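Local coordinates for protein purine nucleoside phosphorylase (Caulobacter vibrioides, PDB 1XFJ) that probably cleaves purine nucleosides with phosphate and deaminates adenosine, as a probable metal-binding member of the YfiH/LACC1 family, at residues A[12-17]-A[118-123]; A[155-160]-A[218-223]; A[161-166]-A[209-214]. All coordinates share one frame; numbering follows the deposited sequence.

Interaction 1 (A[12-17]-A[118-123])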
ATOM      1  N   PRO A  12       6.973 -13.956   3.205  1.00  6.48           N
ATOM      2  CA  PRO A  12       7.843 -14.759   4.068  1.00  6.94           C
ATOM      3  C   PRO A  12       8.752 -13.866   4.910  1.00  6.66           C
ATOM      4  O   PRO A  12       9.186 -14.252   5.995  1.00  8.68           O
ATOM      5  CB  PRO A  12       8.628 -15.606   3.067  1.00  6.91           C
ATOM      6  CG  PRO A  12       7.641 -15.817   1.975  1.00  9.76           C
ATOM      7  CD  PRO A  12       7.026 -14.440   1.814  1.00  7.72           C
ATOM      8  N   LEU A  13       9.027 -12.665   4.408  1.00  6.81           N
ATOM      9  CA  LEU A  13       9.889 -11.724   5.115  1.00  7.07           C
ATOM     10  C   LEU A  13       9.256 -11.113   6.353  1.00  8.03           C
ATOM     11  O   LEU A  13       9.957 -10.540   7.188  1.00  9.27           O
ATOM     12  CB  LEU A  13      10.337 -10.601   4.180  1.00  9.46           C
ATOM     13  CG  LEU A  13      11.509 -10.922   3.252  1.00 11.79           C
ATOM     14  CD1 LEU A  13      11.187 -12.155   2.446  1.00 14.30           C
ATOM     15  CD2 LEU A  13      11.800  -9.734   2.350  1.00 10.68           C
ATOM     16  N   LEU A  14       7.939 -11.234   6.479  1.00  5.86           N
ATOM     17  CA  LEU A  14       7.244 -10.663   7.629  1.00  6.70           C
ATOM     18  C   LEU A  14       6.516 -11.703   8.477  1.00  6.82           C
ATOM     19  O   LEU A  14       6.335 -11.513   9.677  1.00  7.80           O
ATOM     20  CB  LEU A  14       6.232  -9.613   7.158  1.00  5.03           C
ATOM     21  CG  LEU A  14       6.780  -8.419   6.370  1.00  4.22           C
ATOM     22  CD1 LEU A  14       5.629  -7.599   5.795  1.00  6.77           C
ATOM     23  CD2 LEU A  14       7.647  -7.563   7.276  1.00  5.32           C
ATOM     24  N   SER A  15       6.104 -12.798   7.845  1.00  7.86           N
ATOM     25  CA  SER A  15       5.357 -13.854   8.526  1.00  9.59           C
ATOM     26  C   SER A  15       6.096 -14.546   9.669  1.00 11.18           C
ATOM     27  O   SER A  15       5.469 -15.117  10.559  1.00 12.24           O
ATOM     28  CB  SER A  15       4.905 -14.902   7.510  1.00 10.54           C
ATOM     29  OG  SER A  15       6.022 -15.504   6.885  1.00 17.60           O
ATOM     30  N   SER A  16       7.422 -14.494   9.648  1.00 10.78           N
ATOM     31  CA  SER A  16       8.222 -15.132  10.689  1.00 13.75           C
ATOM     32  C   SER A  16       8.423 -14.258  11.928  1.00 12.85           C
ATOM     33  O   SER A  16       8.918 -14.732  12.951  1.00 12.21           O
ATOM     34  CB  SER A  16       9.587 -15.526  10.122  1.00 15.57           C
ATOM     35  OG  SER A  16      10.259 -14.393   9.597  1.00 19.99           O
ATOM     36  N   LEU A  17       8.032 -12.989  11.838  1.00  9.08           N
ATOM     37  CA  LEU A  17       8.191 -12.049  12.946  1.00  9.19           C
ATOM     38  C   LEU A  17       7.142 -12.210  14.051  1.00  8.94           C
ATOM     39  O   LEU A  17       5.966 -11.904  13.861  1.00 10.30           O
ATOM     40  CB  LEU A  17       8.149 -10.617  12.411  1.00  7.66           C
ATOM     41  CG  LEU A  17       9.073 -10.340  11.224  1.00  7.52           C
ATOM     42  CD1 LEU A  17       8.850  -8.919  10.723  1.00  6.64           C
ATOM     43  CD2 LEU A  17      10.517 -10.551  11.641  1.00  7.45           C
ATOM     44  N   LEU A 118       4.643  -2.357   3.507  1.00  4.74           N
ATOM     45  CA  LEU A 118       4.607  -2.648   4.933  1.00  3.87           C
ATOM     46  C   LEU A 118       6.053  -2.741   5.402  1.00  4.51           C
ATOM     47  O   LEU A 118       6.860  -3.463   4.810  1.00  3.05           O
ATOM     48  CB  LEU A 118       3.874  -3.965   5.187  1.00  3.83           C
ATOM     49  CG  LEU A 118       2.423  -4.001   4.696  1.00  4.12           C
ATOM     50  CD1 LEU A 118       1.804  -5.358   5.018  1.00  5.54           C
ATOM     51  CD2 LEU A 118       1.630  -2.881   5.352  1.00  3.95           C
ATOM     52  N   LEU A 119       6.377  -1.997   6.454  1.00  3.07           N
ATOM     53  CA  LEU A 119       7.733  -1.982   6.984  1.00  3.37           C
ATOM     54  C   LEU A 119       7.749  -2.263   8.473  1.00  3.04           C
ATOM     55  O   LEU A 119       6.764  -2.025   9.171  1.00  3.32           O
ATOM     56  CB  LEU A 119       8.389  -0.621   6.749  1.00  4.47           C
ATOM     57  CG  LEU A 119       8.412  -0.063   5.330  1.00  5.35           C
ATOM     58  CD1 LEU A 119       7.157   0.759   5.095  1.00  5.31           C
ATOM     59  CD2 LEU A 119       9.647   0.813   5.151  1.00  6.10           C
ATOM     60  N   VAL A 120       8.886  -2.741   8.961  1.00  4.22           N
ATOM     61  CA  VAL A 120       9.017  -3.045  10.374  1.00  3.94           C
ATOM     62  C   VAL A 120      10.467  -3.145  10.817  1.00  3.80           C
ATOM     63  O   VAL A 120      11.322  -3.609  10.069  1.00  3.13           O
ATOM     64  CB  VAL A 120       8.320  -4.390  10.714  1.00  4.19           C
ATOM     65  CG1 VAL A 120       8.879  -5.495   9.844  1.00  7.46           C
ATOM     66  CG2 VAL A 120       8.519  -4.736  12.186  1.00  4.59           C
ATOM     67  N   ASP A 121      10.735  -2.672  12.029  1.00  3.12           N
ATOM     68  CA  ASP A 121      12.060  -2.793  12.624  1.00  3.39           C
ATOM     69  C   ASP A 121      11.737  -3.726  13.788  1.00  4.42           C
ATOM     70  O   ASP A 121      11.174  -3.294  14.792  1.00  4.25           O
ATOM     71  CB  ASP A 121      12.573  -1.462  13.166  1.00  3.16           C
ATOM     72  CG  ASP A 121      13.921  -1.603  13.847  1.00  5.27           C
ATOM     73  OD1 ASP A 121      14.188  -2.695  14.394  1.00  7.57           O
ATOM     74  OD2 ASP A 121      14.706  -0.632  13.853  1.00  5.07           O
ATOM     75  N   PRO A 122      12.076  -5.019  13.658  1.00  6.09           N
ATOM     76  CA  PRO A 122      11.810  -6.020  14.696  1.00  8.39           C
ATOM     77  C   PRO A 122      12.530  -5.848  16.034  1.00 10.35           C
ATOM     78  O   PRO A 122      12.172  -6.498  17.017  1.00  9.70           O
ATOM     79  CB  PRO A 122      12.159  -7.332  13.998  1.00  8.49           C
ATOM     80  CG  PRO A 122      13.273  -6.939  13.099  1.00  9.28           C
ATOM     81  CD  PRO A 122      12.778  -5.628  12.513  1.00  7.83           C
ATOM     82  N   GLU A 123      13.539  -4.984  16.076  1.00 10.41           N
ATOM     83  CA  GLU A 123      14.270  -4.751  17.320  1.00 10.60           C
ATOM     84  C   GLU A 123      13.693  -3.565  18.076  1.00 10.52           C
ATOM     85  O   GLU A 123      13.442  -3.643  19.283  1.00  9.79           O
ATOM     86  CB  GLU A 123      15.757  -4.516  17.034  1.00 12.80           C
ATOM     87  CG  GLU A 123      16.585  -4.135  18.264  1.00 16.36           C
ATOM     88  CD  GLU A 123      16.363  -5.077  19.438  1.00 19.76           C
ATOM     89  OE1 GLU A 123      16.320  -6.304  19.219  1.00 19.89           O
ATOM     90  OE2 GLU A 123      16.243  -4.588  20.582  1.00 22.48           O
TER

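Interaction 2 (A[155-160]-A[218-223])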
ATOM      1  N   SER A 155      16.006   1.866  13.086  1.00  4.77           N
ATOM      2  CA  SER A 155      17.306   1.956  12.430  1.00  6.34           C
ATOM      3  C   SER A 155      17.128   1.458  11.003  1.00  5.84           C
ATOM      4  O   SER A 155      16.722   0.316  10.792  1.00  4.76           O
ATOM      5  CB  SER A 155      18.338   1.077  13.141  1.00  6.49           C
ATOM      6  OG  SER A 155      19.525   0.990  12.369  1.00  9.66           O
ATOM      7  N   PRO A 156      17.434   2.303  10.006  1.00  5.55           N
ATOM      8  CA  PRO A 156      17.285   1.890   8.607  1.00  5.68           C
ATOM      9  C   PRO A 156      17.830   0.489   8.330  1.00  6.74           C
ATOM     10  O   PRO A 156      17.133  -0.366   7.790  1.00  6.05           O
ATOM     11  CB  PRO A 156      18.061   2.966   7.849  1.00  6.21           C
ATOM     12  CG  PRO A 156      17.818   4.186   8.681  1.00  6.62           C
ATOM     13  CD  PRO A 156      17.999   3.663  10.095  1.00  5.55           C
ATOM     14  N   ALA A 157      19.080   0.260   8.717  1.00  6.07           N
ATOM     15  CA  ALA A 157      19.737  -1.023   8.484  1.00  7.55           C
ATOM     16  C   ALA A 157      19.084  -2.232   9.151  1.00  8.31           C
ATOM     17  O   ALA A 157      19.525  -3.363   8.946  1.00 10.69           O
ATOM     18  CB  ALA A 157      21.204  -0.934   8.902  1.00  6.56           C
ATOM     19  N   ASN A 158      18.043  -2.011   9.946  1.00  6.16           N
ATOM     20  CA  ASN A 158      17.376  -3.128  10.604  1.00  8.23           C
ATOM     21  C   ASN A 158      15.915  -3.237  10.182  1.00  7.65           C
ATOM     22  O   ASN A 158      15.155  -4.028  10.740  1.00  8.58           O
ATOM     23  CB  ASN A 158      17.454  -2.979  12.123  1.00  8.15           C
ATOM     24  CG  ASN A 158      17.435  -4.316  12.834  1.00 13.26           C
ATOM     25  OD1 ASN A 158      18.354  -5.124  12.677  1.00 13.57           O
ATOM     26  ND2 ASN A 158      16.388  -4.562  13.613  1.00 12.02           N
ATOM     27  N   ILE A 159      15.526  -2.446   9.187  1.00  5.37           N
ATOM     28  CA  ILE A 159      14.149  -2.449   8.708  1.00  5.34           C
ATOM     29  C   ILE A 159      13.897  -3.424   7.564  1.00  6.89           C
ATOM     30  O   ILE A 159      14.736  -3.595   6.681  1.00  7.48           O
ATOM     31  CB  ILE A 159      13.728  -1.030   8.233  1.00  5.36           C
ATOM     32  CG1 ILE A 159      13.629  -0.086   9.429  1.00  5.17           C
ATOM     33  CG2 ILE A 159      12.394  -1.095   7.484  1.00  8.67           C
ATOM     34  CD1 ILE A 159      13.453   1.376   9.041  1.00  5.23           C
ATOM     35  N   THR A 160      12.740  -4.079   7.605  1.00  7.12           N
ATOM     36  CA  THR A 160      12.332  -4.989   6.540  1.00  5.48           C
ATOM     37  C   THR A 160      11.152  -4.287   5.871  1.00  4.64           C
ATOM     38  O   THR A 160      10.259  -3.770   6.552  1.00  4.98           O
ATOM     39  CB  THR A 160      11.873  -6.364   7.088  1.00  5.74           C
ATOM     40  OG1 THR A 160      13.004  -7.075   7.604  1.00  4.96           O
ATOM     41  CG2 THR A 160      11.228  -7.200   5.986  1.00  4.01           C
ATOM     42  N   GLY A 218      17.926   2.769   2.679  1.00  4.55           N
ATOM     43  CA  GLY A 218      18.667   1.946   3.619  1.00  6.28           C
ATOM     44  C   GLY A 218      18.005   0.638   4.017  1.00  6.06           C
ATOM     45  O   GLY A 218      18.516  -0.078   4.879  1.00  6.53           O
ATOM     46  N   VAL A 219      16.874   0.318   3.398  1.00  6.22           N
ATOM     47  CA  VAL A 219      16.158  -0.922   3.702  1.00  5.60           C
ATOM     48  C   VAL A 219      16.789  -2.054   2.902  1.00  6.37           C
ATOM     49  O   VAL A 219      16.587  -2.166   1.690  1.00  5.75           O
ATOM     50  CB  VAL A 219      14.659  -0.792   3.352  1.00  5.25           C
ATOM     51  CG1 VAL A 219      13.922  -2.080   3.697  1.00  5.33           C
ATOM     52  CG2 VAL A 219      14.058   0.382   4.113  1.00  6.77           C
ATOM     53  N   GLU A 220      17.546  -2.898   3.599  1.00  6.77           N
ATOM     54  CA  GLU A 220      18.272  -3.999   2.978  1.00  9.29           C
ATOM     55  C   GLU A 220      17.505  -5.306   2.793  1.00  8.22           C
ATOM     56  O   GLU A 220      17.885  -6.134   1.967  1.00  8.81           O
ATOM     57  CB  GLU A 220      19.554  -4.259   3.773  1.00 12.69           C
ATOM     58  CG  GLU A 220      20.440  -3.023   3.907  1.00 17.28           C
ATOM     59  CD  GLU A 220      21.723  -3.291   4.670  1.00 20.89           C
ATOM     60  OE1 GLU A 220      22.492  -4.178   4.242  1.00 23.34           O
ATOM     61  OE2 GLU A 220      21.965  -2.612   5.692  1.00 21.85           O
ATOM     62  N   ARG A 221      16.442  -5.493   3.567  1.00  6.84           N
ATOM     63  CA  ARG A 221      15.620  -6.700   3.474  1.00  7.72           C
ATOM     64  C   ARG A 221      14.302  -6.284   2.845  1.00  5.63           C
ATOM     65  O   ARG A 221      13.474  -5.647   3.490  1.00  5.47           O
ATOM     66  CB  ARG A 221      15.387  -7.281   4.866  1.00 10.22           C
ATOM     67  CG  ARG A 221      16.669  -7.724   5.539  1.00 14.38           C
ATOM     68  CD  ARG A 221      16.470  -8.007   7.019  1.00 17.55           C
ATOM     69  NE  ARG A 221      17.689  -8.547   7.610  1.00 22.22           N
ATOM     70  CZ  ARG A 221      18.129  -9.786   7.407  1.00 23.26           C
ATOM     71  NH1 ARG A 221      17.443 -10.616   6.635  1.00 25.04           N
ATOM     72  NH2 ARG A 221      19.261 -10.188   7.963  1.00 24.40           N
ATOM     73  N   ARG A 222      14.107  -6.662   1.588  1.00  6.13           N
ATOM     74  CA  ARG A 222      12.909  -6.258   0.871  1.00  5.90           C
ATOM     75  C   ARG A 222      12.483  -7.248  -0.201  1.00  6.33           C
ATOM     76  O   ARG A 222      13.246  -8.134  -0.591  1.00  7.52           O
ATOM     77  CB  ARG A 222      13.175  -4.907   0.211  1.00  8.30           C
ATOM     78  CG  ARG A 222      14.432  -4.925  -0.646  1.00  9.13           C
ATOM     79  CD  ARG A 222      14.806  -3.559  -1.197  1.00 10.10           C
ATOM     80  NE  ARG A 222      15.897  -3.660  -2.165  1.00  9.15           N
ATOM     81  CZ  ARG A 222      17.190  -3.663  -1.856  1.00 10.53           C
ATOM     82  NH1 ARG A 222      17.585  -3.559  -0.591  1.00  6.96           N
ATOM     83  NH2 ARG A 222      18.096  -3.788  -2.817  1.00 11.35           N
ATOM     84  N   GLU A 223      11.254  -7.076  -0.676  1.00  6.81           N
ATOM     85  CA  GLU A 223      10.719  -7.918  -1.736  1.00  7.98           C
ATOM     86  C   GLU A 223       9.337  -7.443  -2.158  1.00  6.78           C
ATOM     87  O   GLU A 223       8.682  -6.679  -1.446  1.00  5.30           O
ATOM     88  CB  GLU A 223      10.607  -9.374  -1.285  1.00 11.37           C
ATOM     89  CG  GLU A 223       9.424  -9.636  -0.370  1.00 13.87           C
ATOM     90  CD  GLU A 223       8.838 -11.026  -0.537  1.00 16.30           C
ATOM     91  OE1 GLU A 223       7.814 -11.319   0.116  1.00 13.52           O
ATOM     92  OE2 GLU A 223       9.393 -11.825  -1.321  1.00 19.43           O
TER
HETATM   93  O   HOH W   1      17.486  -2.950   6.396  1.00 13.46           O

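Interaction 3 (A[161-166]-A[209-214])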
ATOM      1  N   GLY A 161      11.163  -4.246   4.543  1.00  3.95           N
ATOM      2  CA  GLY A 161      10.092  -3.592   3.811  1.00  4.64           C
ATOM      3  C   GLY A 161       9.595  -4.457   2.672  1.00  3.18           C
ATOM      4  O   GLY A 161      10.385  -4.965   1.876  1.00  4.27           O
ATOM      5  N   VAL A 162       8.280  -4.624   2.591  1.00  3.08           N
ATOM      6  CA  VAL A 162       7.687  -5.452   1.553  1.00  3.08           C
ATOM      7  C   VAL A 162       6.639  -4.709   0.744  1.00  3.83           C
ATOM      8  O   VAL A 162       5.769  -4.037   1.303  1.00  3.65           O
ATOM      9  CB  VAL A 162       7.025  -6.706   2.162  1.00  3.05           C
ATOM     10  CG1 VAL A 162       6.354  -7.530   1.071  1.00  3.13           C
ATOM     11  CG2 VAL A 162       8.066  -7.529   2.900  1.00  3.42           C
ATOM     12  N   VAL A 163       6.729  -4.839  -0.575  1.00  3.27           N
ATOM     13  CA  VAL A 163       5.779  -4.203  -1.478  1.00  3.08           C
ATOM     14  C   VAL A 163       4.672  -5.219  -1.742  1.00  3.88           C
ATOM     15  O   VAL A 163       4.949  -6.370  -2.061  1.00  3.37           O
ATOM     16  CB  VAL A 163       6.462  -3.817  -2.807  1.00  3.13           C
ATOM     17  CG1 VAL A 163       5.489  -3.055  -3.696  1.00  3.65           C
ATOM     18  CG2 VAL A 163       7.695  -2.968  -2.518  1.00  3.04           C
ATOM     19  N   GLY A 164       3.418  -4.793  -1.612  1.00  3.96           N
ATOM     20  CA  GLY A 164       2.316  -5.714  -1.821  1.00  3.17           C
ATOM     21  C   GLY A 164       1.756  -5.741  -3.228  1.00  3.59           C
ATOM     22  O   GLY A 164       2.403  -5.280  -4.174  1.00  3.12           O
ATOM     23  N   PRO A 165       0.545  -6.293  -3.398  1.00  3.50           N
ATOM     24  CA  PRO A 165      -0.085  -6.365  -4.717  1.00  3.13           C
ATOM     25  C   PRO A 165      -0.225  -4.954  -5.276  1.00  3.65           C
ATOM     26  O   PRO A 165      -0.562  -4.024  -4.549  1.00  5.21           O
ATOM     27  CB  PRO A 165      -1.444  -6.999  -4.421  1.00  3.99           C
ATOM     28  CG  PRO A 165      -1.189  -7.813  -3.179  1.00  3.08           C
ATOM     29  CD  PRO A 165      -0.327  -6.878  -2.365  1.00  3.02           C
ATOM     30  N   CYS A 166       0.053  -4.796  -6.563  1.00  3.60           N
ATOM     31  CA  CYS A 166      -0.050  -3.497  -7.214  1.00  4.12           C
ATOM     32  C   CYS A 166      -0.089  -3.743  -8.713  1.00  4.24           C
ATOM     33  O   CYS A 166      -0.029  -4.889  -9.150  1.00  3.08           O
ATOM     34  CB  CYS A 166       1.147  -2.611  -6.843  1.00  4.80           C
ATOM     35  SG  CYS A 166       2.763  -3.211  -7.405  1.00  4.96           S
ATOM     36  N   PHE A 209      10.518   0.013  -8.996  1.00  3.03           N
ATOM     37  CA  PHE A 209      10.914   1.368  -8.635  1.00  3.04           C
ATOM     38  C   PHE A 209      10.790   1.559  -7.127  1.00  4.35           C
ATOM     39  O   PHE A 209      11.649   2.171  -6.498  1.00  4.72           O
ATOM     40  CB  PHE A 209      10.044   2.406  -9.338  1.00  3.05           C
ATOM     41  CG  PHE A 209      10.418   3.820  -8.997  1.00  3.14           C
ATOM     42  CD1 PHE A 209      11.607   4.368  -9.465  1.00  4.72           C
ATOM     43  CD2 PHE A 209       9.607   4.589  -8.168  1.00  4.31           C
ATOM     44  CE1 PHE A 209      11.989   5.661  -9.111  1.00  4.26           C
ATOM     45  CE2 PHE A 209       9.979   5.884  -7.806  1.00  4.14           C
ATOM     46  CZ  PHE A 209      11.172   6.420  -8.278  1.00  4.73           C
ATOM     47  N   VAL A 210       9.711   1.037  -6.551  1.00  4.26           N
ATOM     48  CA  VAL A 210       9.496   1.150  -5.114  1.00  3.92           C
ATOM     49  C   VAL A 210      10.571   0.375  -4.346  1.00  5.47           C
ATOM     50  O   VAL A 210      11.019   0.816  -3.285  1.00  3.02           O
ATOM     51  CB  VAL A 210       8.100   0.628  -4.726  1.00  3.37           C
ATOM     52  CG1 VAL A 210       7.924   0.657  -3.217  1.00  4.44           C
ATOM     53  CG2 VAL A 210       7.032   1.490  -5.394  1.00  5.06           C
ATOM     54  N   LEU A 211      10.982  -0.775  -4.876  1.00  4.44           N
ATOM     55  CA  LEU A 211      12.028  -1.561  -4.220  1.00  5.49           C
ATOM     56  C   LEU A 211      13.324  -0.755  -4.246  1.00  5.61           C
ATOM     57  O   LEU A 211      14.120  -0.812  -3.308  1.00  4.87           O
ATOM     58  CB  LEU A 211      12.221  -2.907  -4.925  1.00  3.12           C
ATOM     59  CG  LEU A 211      11.143  -3.962  -4.637  1.00  4.77           C
ATOM     60  CD1 LEU A 211      11.311  -5.148  -5.577  1.00  4.53           C
ATOM     61  CD2 LEU A 211      11.235  -4.412  -3.181  1.00  4.56           C
ATOM     62  N   ASP A 212      13.520   0.008  -5.320  1.00  4.49           N
ATOM     63  CA  ASP A 212      14.708   0.847  -5.451  1.00  6.49           C
ATOM     64  C   ASP A 212      14.663   1.957  -4.398  1.00  6.24           C
ATOM     65  O   ASP A 212      15.690   2.324  -3.827  1.00  7.51           O
ATOM     66  CB  ASP A 212      14.774   1.475  -6.849  1.00  7.67           C
ATOM     67  CG  ASP A 212      15.880   2.515  -6.973  1.00  9.97           C
ATOM     68  OD1 ASP A 212      17.066   2.131  -7.017  1.00 11.40           O
ATOM     69  OD2 ASP A 212      15.558   3.720  -7.019  1.00 12.42           O
ATOM     70  N   ARG A 213      13.470   2.491  -4.147  1.00  4.86           N
ATOM     71  CA  ARG A 213      13.317   3.550  -3.155  1.00  5.28           C
ATOM     72  C   ARG A 213      13.632   3.000  -1.765  1.00  4.73           C
ATOM     73  O   ARG A 213      14.268   3.673  -0.950  1.00  5.35           O
ATOM     74  CB  ARG A 213      11.895   4.122  -3.183  1.00  5.13           C
ATOM     75  CG  ARG A 213      11.526   4.874  -4.461  1.00  4.46           C
ATOM     76  CD  ARG A 213      12.387   6.114  -4.668  1.00  7.58           C
ATOM     77  NE  ARG A 213      13.718   5.799  -5.183  1.00  9.37           N
ATOM     78  CZ  ARG A 213      14.696   6.691  -5.313  1.00 12.48           C
ATOM     79  NH1 ARG A 213      14.492   7.956  -4.962  1.00 13.25           N
ATOM     80  NH2 ARG A 213      15.875   6.326  -5.799  1.00 14.35           N
ATOM     81  N   LEU A 214      13.186   1.777  -1.499  1.00  5.09           N
ATOM     82  CA  LEU A 214      13.447   1.138  -0.214  1.00  4.43           C
ATOM     83  C   LEU A 214      14.955   0.977  -0.041  1.00  5.40           C
ATOM     84  O   LEU A 214      15.512   1.307   1.007  1.00  3.49           O
ATOM     85  CB  LEU A 214      12.769  -0.232  -0.161  1.00  3.73           C
ATOM     86  CG  LEU A 214      11.262  -0.181   0.093  1.00  3.01           C
ATOM     87  CD1 LEU A 214      10.620  -1.522  -0.236  1.00  3.03           C
ATOM     88  CD2 LEU A 214      11.031   0.194   1.555  1.00  4.81           C
TER

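Interaction 1 (A[12-17]-A[118-123])
Leu14 and Leu17 cover part of one face of the six-stranded sheet, pressing on Leu118 and Val120 of strand 115-121 and on Pro122 just past its end. The contact is wholly apolar. Val120 is its centre, and one methyl does the work. Its CG1 lies between the backbone N and the carbonyl carbon (chi1 56°) and meets both leucines. Leu14 CD2 is 3.5 Å from Val120 CG1, the two side chains sliding past each other in opposite directions. Leu17 comes in differently: it reaches Val120 tip to tip, with CD1 at 3.5 Å from Val120 CG1.

The other branch of each leucine meets the residue two before or two after Val120. Leu14 CD1 sits 4.1 Å from Leu118 CB, with the two side chains crossing at about a right angle. Leu17 CD2 touches the ring of Pro122 at CB, 4.3 Å away. Leu14 and Leu118 also touch His22 of strand 20-25, so the short helical turn 12-15 packs where the two sheets come together. At the strand end, Asp121 OD1 accepts from Glu123 N at 2.9 Å, forming an Asx turn. Leu17 N bonds to Leu14 O at 3.1 Å, tying the two leucines together along the chain.

Interaction 2 (A[155-160]-A[218-223])
The side chains of Arg221 and Thr160 cross at a slant near the start of two neighbouring strands. Thr160 OG1 lies beside the backbone N (chi1 -70°) and faces the aliphatic part of the arginine. Thr160 OG1 is 3.6 Å from both Arg221 CB and Arg221 CD. The arginine chain is extended from CG to NE, and this carries the guanidinium away from segment 155-160. The backbones also touch: Thr160 CA makes a CA-H...O contact of 3.3 Å with Arg221 O.

Val219 is the third main residue, and it is buried. Val219 CG1, anti to the backbone N (chi1 -179°), packs on the carbonyl of Ile159, 3.4 Å from Ile159 O. Val219 CG2 is 4.0 Å from Ile159 CG2. Val146 of helix 141-151 touches both side chains. The carbonyl O of Val219 accepts a bond from within its own segment. Arg222 NH1 donates to it in the carbonyl plane, on a lone pair, with the oxygen 24° out of the guanidinium plane.

A water joins the two loops. Glu220 N donates to it at 2.8 Å. The same water lies 2.8 Å from Ile159 O and 3.0 Å from Pro156 O, within hydrogen-bonding distance of both. At the outer edge, Glu220 OE2 comes to 3.7 Å from Ala157 CB. Gly218 lies against Pro156, and its positive phi belongs to a Schellman motif that ends helix 206-216. Strands 160-163 and 221-224 are parallel neighbours, and the chain returns to the second through helix 206-216, as in a beta-alpha-beta crossover, here with a long insertion before the helix.

Interaction 3 (A[161-166]-A[209-214])
A helix-on-sheet layer brings helix 206-216 against strand 160-163, and Val163 makes most of the contact. The short segments run nearly antiparallel, at 169°, with their axes 9.1 Å apart at closest approach. One methyl of Val163 makes all of its contacts here. CG2 lies beside the backbone N, with CG1 anti to it (chi1 -175°), and this turns CG2 to the helix. Three side chains from the helix gather round it. Val210 CG1 is the nearest, 3.7 Å from Val163 CG2. Leu211 CD2 follows at 3.9 Å from Val163 CG2. Both side chains cross the valine at a slant. Leu214 CD1 closes the group, 4.0 Å from Val163 CG2.

Val210 and Leu211 are consecutive, and Leu214 lies about one turn further on. Leu211 starts out along the flank of the helix, but its end bends in to the strand. Leu214 CD1 also lies 4.0 Å from Gly161 O. Gly161 has no side chain, and the backbone there lies close beneath Leu214.

Away from the strand, Arg213 and Asp212 form a salt bridge on the helix. Arg213 NH2 donates to Asp212 OD2 at 2.9 Å, on the syn side and 28° out of the carboxylate plane. Asp212 has a second partner, Arg191, through its other oxygen, OD1. The helix also reaches the strands beside 160-163. Val210 touches Val117 and Leu214 touches Leu119 on strand 115-121, while Leu211 touches Arg222 on strand 221-224.

The three contacts gather round strand 160-163 of the six-stranded mixed sheet. Strand 115-121 of interaction 1 lies on one side of it, and strand 221-224 of interaction 2 on the other. Backbone hydrogen bonds join them, such as Leu118 with Val162 and Glu223 with Val163. The centres of interactions 1 and 2 are about 10 Å apart. Those of interactions 2 and 3 are about 12 Å apart. Those of interactions 1 and 3 are about 14 Å apart. Interaction 1 closes first along the chain, and interaction 3 is nested inside the loop of interaction 2. The sheet is thus packed on both faces, with turn 12-15 on one and helix 206-216 on the other.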